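Local coordinates for protein purine nucleoside phosphorylase (Grouper iridovirus, PDB 3KHS) that probably catalyses the phosphorolysis of purine nucleosides to free base and ribose 1-phosphate in purine salvage, as a phosphorylase of the PNP/MTAP family, at residues S120-P123 / G124-M127; G140-P143 / L144-P147; V162-K165 / T166-K169. One frame throughout, in Å; residues are numbered along the deposited sequence.

All three contacts are local closures made in series along the chain, so none encloses or crosses another. Contact 1 comes first and closes the tight turn in the loop between strand 107-116 and strand 126-129, delivering the chain into the mixed sheet. After strand 131-134 and helix 135-138 comes contact 2, a turn in the long loop that leads to helix 165-178 and part of the surface facing a second subunit. Contact 3 ends that same loop by capping the helix, and joins the helix start to strands 184-191 and 231-241. Contacts 1 and 2 lie on opposite sides of the chain's centre, their centres about 32 Å apart.

Contact 1 of 3, residues S120-P123 / G124-M127; sequences SYRP and GDFM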
ATOM      1  N   SER B 120     -21.671  18.638  -1.842  1.00 40.95           N
ATOM      2  CA  SER B 120     -22.679  19.088  -2.795  1.00 44.51           C
ATOM      3  C   SER B 120     -23.045  18.095  -3.897  1.00 44.64           C
ATOM      4  O   SER B 120     -23.888  18.376  -4.733  1.00 44.32           O
ATOM      5  CB  SER B 120     -22.242  20.410  -3.420  1.00 41.71           C
ATOM      6  OG  SER B 120     -20.956  20.267  -3.967  1.00 47.83           O
ATOM      7  N   TYR B 121     -22.420  16.928  -3.896  1.00 41.73           N
ATOM      8  CA  TYR B 121     -22.728  15.935  -4.906  1.00 33.85           C
ATOM      9  C   TYR B 121     -23.984  15.216  -4.480  1.00 36.83           C
ATOM     10  O   TYR B 121     -24.261  15.085  -3.290  1.00 42.97           O
ATOM     11  CB  TYR B 121     -21.584  14.900  -5.054  1.00 29.90           C
ATOM     12  CG  TYR B 121     -20.284  15.417  -5.671  1.00 30.75           C
ATOM     13  CD1 TYR B 121     -20.064  16.781  -5.843  1.00 32.59           C
ATOM     14  CD2 TYR B 121     -19.256  14.538  -6.042  1.00 31.47           C
ATOM     15  CE1 TYR B 121     -18.867  17.268  -6.350  1.00 37.92           C
ATOM     16  CE2 TYR B 121     -18.029  15.020  -6.568  1.00 36.86           C
ATOM     17  CZ  TYR B 121     -17.845  16.395  -6.710  1.00 38.46           C
ATOM     18  OH  TYR B 121     -16.645  16.929  -7.152  1.00 38.20           O
ATOM     19  N   ARG B 122     -24.735  14.739  -5.459  1.00 37.86           N
ATOM     20  CA  ARG B 122     -25.956  13.983  -5.205  1.00 40.70           C
ATOM     21  C   ARG B 122     -25.928  12.721  -6.068  1.00 41.35           C
ATOM     22  O   ARG B 122     -25.311  12.694  -7.142  1.00 39.34           O
ATOM     23  CB  ARG B 122     -27.223  14.745  -5.623  1.00 34.58           C
ATOM     24  CG  ARG B 122     -27.360  16.167  -5.183  1.00 36.82           C
ATOM     25  CD  ARG B 122     -28.794  16.617  -5.467  1.00 40.05           C
ATOM     26  NE  ARG B 122     -28.989  18.051  -5.296  1.00 39.04           N
ATOM     27  CZ  ARG B 122     -30.122  18.675  -5.582  1.00 33.28           C
ATOM     28  NH1 ARG B 122     -31.151  17.982  -6.043  1.00 35.65           N
ATOM     29  NH2 ARG B 122     -30.215  19.987  -5.425  1.00 38.31           N
ATOM     30  N   PRO B 123     -26.588  11.653  -5.608  1.00 40.79           N
ATOM     31  CA  PRO B 123     -26.580  10.455  -6.443  1.00 39.28           C
ATOM     32  C   PRO B 123     -27.177  10.796  -7.804  1.00 40.33           C
ATOM     33  O   PRO B 123     -28.230  11.410  -7.882  1.00 42.64           O
ATOM     34  CB  PRO B 123     -27.438   9.460  -5.646  1.00 32.93           C
ATOM     35  CG  PRO B 123     -28.019  10.264  -4.516  1.00 40.29           C
ATOM     36  CD  PRO B 123     -27.042  11.342  -4.247  1.00 37.90           C
ATOM     37  N   GLY B 124     -26.488  10.405  -8.872  1.00 41.46           N
ATOM     38  CA  GLY B 124     -26.961  10.683 -10.215  1.00 34.17           C
ATOM     39  C   GLY B 124     -26.102  11.719 -10.893  1.00 31.10           C
ATOM     40  O   GLY B 124     -26.106  11.807 -12.131  1.00 32.71           O
ATOM     41  N   ASP B 125     -25.365  12.494 -10.093  1.00 28.32           N
ATOM     42  CA  ASP B 125     -24.496  13.537 -10.631  1.00 32.42           C
ATOM     43  C   ASP B 125     -23.313  12.941 -11.392  1.00 37.83           C
ATOM     44  O   ASP B 125     -23.021  11.748 -11.302  1.00 37.84           O
ATOM     45  CB  ASP B 125     -23.923  14.417  -9.522  1.00 25.64           C
ATOM     46  CG  ASP B 125     -24.954  15.339  -8.896  1.00 32.46           C
ATOM     47  OD1 ASP B 125     -26.140  15.277  -9.296  1.00 29.87           O
ATOM     48  OD2 ASP B 125     -24.560  16.126  -7.997  1.00 28.96           O
ATOM     49  N   PHE B 126     -22.630  13.804 -12.139  1.00 38.08           N
ATOM     50  CA  PHE B 126     -21.446  13.430 -12.892  1.00 34.64           C
ATOM     51  C   PHE B 126     -20.288  14.238 -12.329  1.00 34.38           C
ATOM     52  O   PHE B 126     -20.445  15.414 -12.019  1.00 36.80           O
ATOM     53  CB  PHE B 126     -21.598  13.810 -14.367  1.00 36.06           C
ATOM     54  CG  PHE B 126     -22.508  12.905 -15.164  1.00 32.22           C
ATOM     55  CD1 PHE B 126     -22.938  13.289 -16.431  1.00 33.91           C
ATOM     56  CD2 PHE B 126     -22.911  11.683 -14.677  1.00 33.82           C
ATOM     57  CE1 PHE B 126     -23.755  12.463 -17.191  1.00 33.62           C
ATOM     58  CE2 PHE B 126     -23.733  10.849 -15.442  1.00 37.70           C
ATOM     59  CZ  PHE B 126     -24.151  11.245 -16.698  1.00 34.56           C
ATOM     60  N   MET B 127     -19.125  13.620 -12.184  1.00 39.13           N
ATOM     61  CA  MET B 127     -17.962  14.364 -11.725  1.00 34.65           C
ATOM     62  C   MET B 127     -16.868  14.177 -12.753  1.00 35.14           C
ATOM     63  O   MET B 127     -16.313  13.091 -12.894  1.00 33.53           O
ATOM     64  CB  MET B 127     -17.423  13.894 -10.371  1.00 30.10           C
ATOM     65  CG  MET B 127     -16.220  14.742  -9.969  1.00 30.53           C
ATOM     66  SD  MET B 127     -15.213  14.170  -8.636  1.00 29.11           S
ATOM     67  CE  MET B 127     -14.103  13.078  -9.506  1.00 32.62           C
TER
HETATM   68  O   HOH W   1     -28.156  13.806  -9.783  1.00 35.31           O
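D125, the last residue of a tight turn, folds its carboxylate back over the turn's first residue, R122, and takes the amide of R122, OD2 lying 2.9 Å from R122 N. The amide meets OD2 from well above the carboxylate plane, 72° out of it. The aspartate's chi1 of -72° sets CG beside its own backbone N and so brings the carboxylate back over R122. In the reverse direction D125 N donates to R122 O at 3.0 Å, closing a type II beta turn from R122 to D125. Each corner residue fits that turn: P123 already has the phi needed at the second position, whereas G124 has a positive phi, 110°, at which a side chain would be jammed against the carbonyl oxygen of P123. A water donates to both P123 O and D125 OD1, tying the corner to the other carboxylate oxygen. The R122 side chain runs extended away from the turn; NE stays 5.5 Å from D125 OD2, too far for a salt bridge.

Beyond the turn, Y121 and M127 form a Met-aromatic contact. M127 SD lies near the ring plane at its edge, 4.9 Å from the centroid and 3.4 Å from Y121 OH. M127 gets there with CG anti to its backbone N and a chain that bends only at chi3. A long, flexible thioether suits this place, since it can follow the rim of a ring held elsewhere: Y121 stacks on the ring of H185, whose NE2 is also hydrogen-bonded to D125 OD2.

The turn thus feeds strand 126-129 into the sheet between strands 184-191 and 231-241: G124 and D125 already bond to I238 through their backbones, and F126 and M127 continue to H185 and S236, while the F126 side chain packs against helix 257-279.

Contact 2 of 3, residues G140-P143 / L144-P147; sequences GANP and LTGP
N142 and T145 close a type I beta turn, T145 N donating to N142 O at 3.0 Å from above the carbonyl plane. The tight part is the N142 side chain. With CG anti to the backbone N (chi1 -170°), OD1 swings over the turn and accepts from L144 N at 3.0 Å, in the carbonyl plane and on a lone pair. This is an Asx turn laid over the beta turn. Asparagine suits the site because its other end, ND2, donates to G137 O and to S196 OG of a second subunit. P143 supplies the phi of the first corner, and it and L144 pack against helix 219-227.

The looser side belongs to T145, partly exposed. Its OG1 sits 3.3 Å from N142 CB and makes a weak approach to N142 O, but lies closer to a water, 2.7 Å away, which accepts from N142 N at 2.9 Å. OG1 is also weakly bonded to N193 ND2 of the second subunit.

The chemistry implies a turn held chiefly by its own amides and one carboxamide, the spare N-H groups of that carboxamide joining this corner to helix 135-138 and to the neighbouring chain.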
ATOM      1  N   GLY B 140       3.363   0.192  -3.570  1.00 37.53           N
ATOM      2  CA  GLY B 140       3.472  -1.221  -3.913  1.00 31.48           C
ATOM      3  C   GLY B 140       2.546  -1.839  -4.951  1.00 36.39           C
ATOM      4  O   GLY B 140       2.502  -3.063  -5.123  1.00 36.74           O
ATOM      5  N   ALA B 141       1.769  -1.020  -5.636  1.00 35.33           N
ATOM      6  CA  ALA B 141       0.917  -1.546  -6.689  1.00 32.46           C
ATOM      7  C   ALA B 141       0.753  -0.454  -7.752  1.00 33.15           C
ATOM      8  O   ALA B 141      -0.344  -0.000  -8.052  1.00 39.73           O
ATOM      9  CB  ALA B 141      -0.431  -2.007  -6.126  1.00 19.62           C
ATOM     10  N   ASN B 142       1.883  -0.024  -8.291  1.00 30.57           N
ATOM     11  CA  ASN B 142       1.941   0.990  -9.335  1.00 36.10           C
ATOM     12  C   ASN B 142       1.916   0.251 -10.680  1.00 30.69           C
ATOM     13  O   ASN B 142       2.688  -0.665 -10.903  1.00 34.76           O
ATOM     14  CB  ASN B 142       3.232   1.803  -9.197  1.00 35.26           C
ATOM     15  CG  ASN B 142       3.237   3.024 -10.094  1.00 41.33           C
ATOM     16  OD1 ASN B 142       3.379   2.908 -11.314  1.00 35.72           O
ATOM     17  ND2 ASN B 142       3.046   4.201  -9.500  1.00 30.51           N
ATOM     18  N   PRO B 143       1.049   0.666 -11.591  1.00 32.51           N
ATOM     19  CA  PRO B 143       0.919   0.019 -12.902  1.00 35.60           C
ATOM     20  C   PRO B 143       2.147   0.073 -13.824  1.00 30.17           C
ATOM     21  O   PRO B 143       2.213  -0.646 -14.801  1.00 35.12           O
ATOM     22  CB  PRO B 143      -0.304   0.716 -13.490  1.00 34.17           C
ATOM     23  CG  PRO B 143      -0.080   2.153 -13.042  1.00 33.10           C
ATOM     24  CD  PRO B 143       0.448   2.011 -11.601  1.00 32.12           C
ATOM     25  N   LEU B 144       3.108   0.922 -13.504  1.00 30.16           N
ATOM     26  CA  LEU B 144       4.315   1.040 -14.303  1.00 29.43           C
ATOM     27  C   LEU B 144       5.452   0.314 -13.622  1.00 29.84           C
ATOM     28  O   LEU B 144       6.557   0.243 -14.154  1.00 27.36           O
ATOM     29  CB  LEU B 144       4.732   2.499 -14.490  1.00 26.05           C
ATOM     30  CG  LEU B 144       3.707   3.373 -15.193  1.00 30.22           C
ATOM     31  CD1 LEU B 144       4.204   4.794 -15.221  1.00 30.00           C
ATOM     32  CD2 LEU B 144       3.486   2.841 -16.604  1.00 33.58           C
ATOM     33  N   THR B 145       5.212  -0.227 -12.438  1.00 34.95           N
ATOM     34  CA  THR B 145       6.302  -0.946 -11.773  1.00 38.27           C
ATOM     35  C   THR B 145       6.826  -2.047 -12.690  1.00 39.64           C
ATOM     36  O   THR B 145       6.045  -2.774 -13.308  1.00 45.63           O
ATOM     37  CB  THR B 145       5.861  -1.567 -10.437  1.00 39.02           C
ATOM     38  OG1 THR B 145       5.580  -0.521  -9.496  1.00 39.70           O
ATOM     39  CG2 THR B 145       6.954  -2.490  -9.887  1.00 26.29           C
ATOM     40  N   GLY B 146       8.151  -2.138 -12.783  1.00 45.28           N
ATOM     41  CA  GLY B 146       8.804  -3.130 -13.633  1.00 47.03           C
ATOM     42  C   GLY B 146       9.738  -2.478 -14.634  1.00 49.26           C
ATOM     43  O   GLY B 146      10.025  -1.292 -14.512  1.00 51.07           O
ATOM     44  N   PRO B 147      10.266  -3.227 -15.614  1.00 53.62           N
ATOM     45  CA  PRO B 147      11.162  -2.625 -16.609  1.00 52.88           C
ATOM     46  C   PRO B 147      10.407  -1.687 -17.534  1.00 55.58           C
ATOM     47  O   PRO B 147       9.231  -1.915 -17.834  1.00 57.47           O
ATOM     48  CB  PRO B 147      11.731  -3.837 -17.349  1.00 56.00           C
ATOM     49  CG  PRO B 147      10.733  -4.934 -17.073  1.00 52.60           C
ATOM     50  CD  PRO B 147      10.401  -4.691 -15.633  1.00 48.83           C
TER
HETATM   51  O   HOH W   2       4.201  -1.624  -7.446  1.00 45.73           O

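Contact 3 of 3, residues V162-K165 / T166-K169; sequences VYDK and TLRK
D164 overlaps L167 at the start of helix 165-178: its CB lies 3.3 Å from L167 CD1, and its OD2 lies close to the branch carbon CG of L167. D164 is the N-cap. Its chi1 of -161° puts CG on the far side from its backbone N and turns OD2 toward the first helical turn, where OD2 accepts from L167 N at 3.0 Å through its anti lone pair. A short acid suits this position, reaching an amide in the first turn of the helix, and its negative charge probably interacts well with the positive end of the helix dipole. L167 in turn directs its branched end to L233 and R231 of strand 231-241.

R168 gives the second grip. Its chain bends at chi2 and chi3 instead of running straight out, folding back along the helix start so that NH1 donates to Y163 O at 3.1 Å. That oxygen lies within 3° of the guanidinium plane, and the bond is nearly straight at 164°. On the way CD passes 3.3 Å from D164 O, whose own helical partner is R168 N. K165 runs alongside R168, with CG 3.8 Å from NH1, but its extended chain carries NZ 5.9 Å from NH1. The next helical bond, K169 N to K165 O, completes the turn, and the exposed sites of K165 and K169 suit lysines.

Y163 holds the other end, its hydroxyl bonded to H132 ND1 and T222 OG1. D164 and R168 also reach beyond the turn in salt bridges, D164 OD2 to R231 and R168 NE to E186. These two charges therefore do double work: each ties the helix start to a carbonyl or amide within the turn and to an opposite charge on the sheet, which would probably keep both residues ionised.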
ATOM      1  N   VAL B 162      -2.450  14.680 -15.721  1.00 34.98           N
ATOM      2  CA  VAL B 162      -3.040  13.455 -16.226  1.00 31.22           C
ATOM      3  C   VAL B 162      -4.314  13.716 -17.007  1.00 34.74           C
ATOM      4  O   VAL B 162      -4.540  13.100 -18.051  1.00 39.24           O
ATOM      5  CB  VAL B 162      -3.403  12.483 -15.064  1.00 30.36           C
ATOM      6  CG1 VAL B 162      -4.070  11.233 -15.606  1.00 20.64           C
ATOM      7  CG2 VAL B 162      -2.173  12.111 -14.294  1.00 24.27           C
ATOM      8  N   TYR B 163      -5.145  14.627 -16.501  1.00 37.05           N
ATOM      9  CA  TYR B 163      -6.427  14.925 -17.122  1.00 35.00           C
ATOM     10  C   TYR B 163      -6.415  16.197 -17.985  1.00 38.16           C
ATOM     11  O   TYR B 163      -6.458  17.314 -17.483  1.00 40.21           O
ATOM     12  CB  TYR B 163      -7.481  14.961 -15.996  1.00 32.60           C
ATOM     13  CG  TYR B 163      -7.504  13.650 -15.200  1.00 27.34           C
ATOM     14  CD1 TYR B 163      -8.241  12.552 -15.649  1.00 23.12           C
ATOM     15  CD2 TYR B 163      -6.690  13.474 -14.075  1.00 25.50           C
ATOM     16  CE1 TYR B 163      -8.170  11.297 -15.008  1.00 26.38           C
ATOM     17  CE2 TYR B 163      -6.604  12.214 -13.423  1.00 29.54           C
ATOM     18  CZ  TYR B 163      -7.346  11.140 -13.902  1.00 30.38           C
ATOM     19  OH  TYR B 163      -7.250   9.910 -13.298  1.00 36.47           O
ATOM     20  N   ASP B 164      -6.350  15.988 -19.298  1.00 42.78           N
ATOM     21  CA  ASP B 164      -6.299  17.052 -20.296  1.00 40.75           C
ATOM     22  C   ASP B 164      -7.261  18.218 -20.018  1.00 41.71           C
ATOM     23  O   ASP B 164      -8.487  18.056 -20.029  1.00 43.32           O
ATOM     24  CB  ASP B 164      -6.600  16.441 -21.654  1.00 43.14           C
ATOM     25  CG  ASP B 164      -6.141  17.306 -22.780  1.00 39.55           C
ATOM     26  OD1 ASP B 164      -4.919  17.353 -23.033  1.00 42.35           O
ATOM     27  OD2 ASP B 164      -7.011  17.941 -23.390  1.00 42.30           O
ATOM     28  N   LYS B 165      -6.701  19.403 -19.790  1.00 42.32           N
ATOM     29  CA  LYS B 165      -7.517  20.576 -19.494  1.00 42.16           C
ATOM     30  C   LYS B 165      -8.518  20.890 -20.590  1.00 39.45           C
ATOM     31  O   LYS B 165      -9.664  21.265 -20.298  1.00 42.56           O
ATOM     32  CB  LYS B 165      -6.621  21.774 -19.202  1.00 45.82           C
ATOM     33  CG  LYS B 165      -5.563  21.410 -18.181  1.00 50.56           C
ATOM     34  CD  LYS B 165      -4.788  22.590 -17.646  1.00 51.95           C
ATOM     35  CE  LYS B 165      -3.644  22.108 -16.765  1.00 52.09           C
ATOM     36  NZ  LYS B 165      -2.979  23.246 -16.095  1.00 56.61           N
ATOM     37  N   THR B 166      -8.112  20.703 -21.839  1.00 36.02           N
ATOM     38  CA  THR B 166      -9.005  20.940 -22.976  1.00 35.65           C
ATOM     39  C   THR B 166     -10.160  19.948 -23.012  1.00 34.56           C
ATOM     40  O   THR B 166     -11.314  20.332 -23.192  1.00 32.86           O
ATOM     41  CB  THR B 166      -8.242  20.844 -24.342  1.00 39.48           C
ATOM     42  OG1 THR B 166      -7.233  21.863 -24.393  1.00 40.24           O
ATOM     43  CG2 THR B 166      -9.205  20.993 -25.542  1.00 28.59           C
ATOM     44  N   LEU B 167      -9.861  18.660 -22.862  1.00 37.56           N
ATOM     45  CA  LEU B 167     -10.932  17.664 -22.889  1.00 36.73           C
ATOM     46  C   LEU B 167     -11.929  17.925 -21.760  1.00 37.82           C
ATOM     47  O   LEU B 167     -13.135  17.703 -21.927  1.00 38.65           O
ATOM     48  CB  LEU B 167     -10.357  16.255 -22.789  1.00 41.47           C
ATOM     49  CG  LEU B 167      -9.380  15.933 -23.917  1.00 39.81           C
ATOM     50  CD1 LEU B 167      -8.674  14.666 -23.584  1.00 38.53           C
ATOM     51  CD2 LEU B 167     -10.110  15.804 -25.238  1.00 38.93           C
ATOM     52  N   ARG B 168     -11.431  18.418 -20.624  1.00 32.72           N
ATOM     53  CA  ARG B 168     -12.310  18.733 -19.514  1.00 37.97           C
ATOM     54  C   ARG B 168     -13.265  19.851 -19.931  1.00 42.09           C
ATOM     55  O   ARG B 168     -14.478  19.746 -19.723  1.00 44.72           O
ATOM     56  CB  ARG B 168     -11.505  19.165 -18.293  1.00 38.70           C
ATOM     57  CG  ARG B 168     -10.944  18.010 -17.547  1.00 35.68           C
ATOM     58  CD  ARG B 168      -9.638  18.361 -16.937  1.00 36.94           C
ATOM     59  NE  ARG B 168      -9.780  19.448 -16.003  1.00 34.29           N
ATOM     60  CZ  ARG B 168      -8.766  19.972 -15.334  1.00 35.98           C
ATOM     61  NH1 ARG B 168      -7.536  19.502 -15.506  1.00 31.66           N
ATOM     62  NH2 ARG B 168      -8.986  20.961 -14.489  1.00 39.54           N
ATOM     63  N   LYS B 169     -12.722  20.915 -20.524  1.00 43.21           N
ATOM     64  CA  LYS B 169     -13.558  22.030 -20.974  1.00 42.16           C
ATOM     65  C   LYS B 169     -14.637  21.511 -21.884  1.00 40.25           C
ATOM     66  O   LYS B 169     -15.792  21.877 -21.748  1.00 47.92           O
ATOM     67  CB  LYS B 169     -12.729  23.096 -21.708  1.00 41.66           C
ATOM     68  CG  LYS B 169     -11.799  23.865 -20.774  1.00 49.27           C
ATOM     69  CD  LYS B 169     -10.999  24.902 -21.500  1.00 56.97           C
ATOM     70  CE  LYS B 169      -9.999  25.567 -20.572  1.00 59.15           C
ATOM     71  NZ  LYS B 169      -8.899  26.206 -21.379  1.00 65.84           N
TER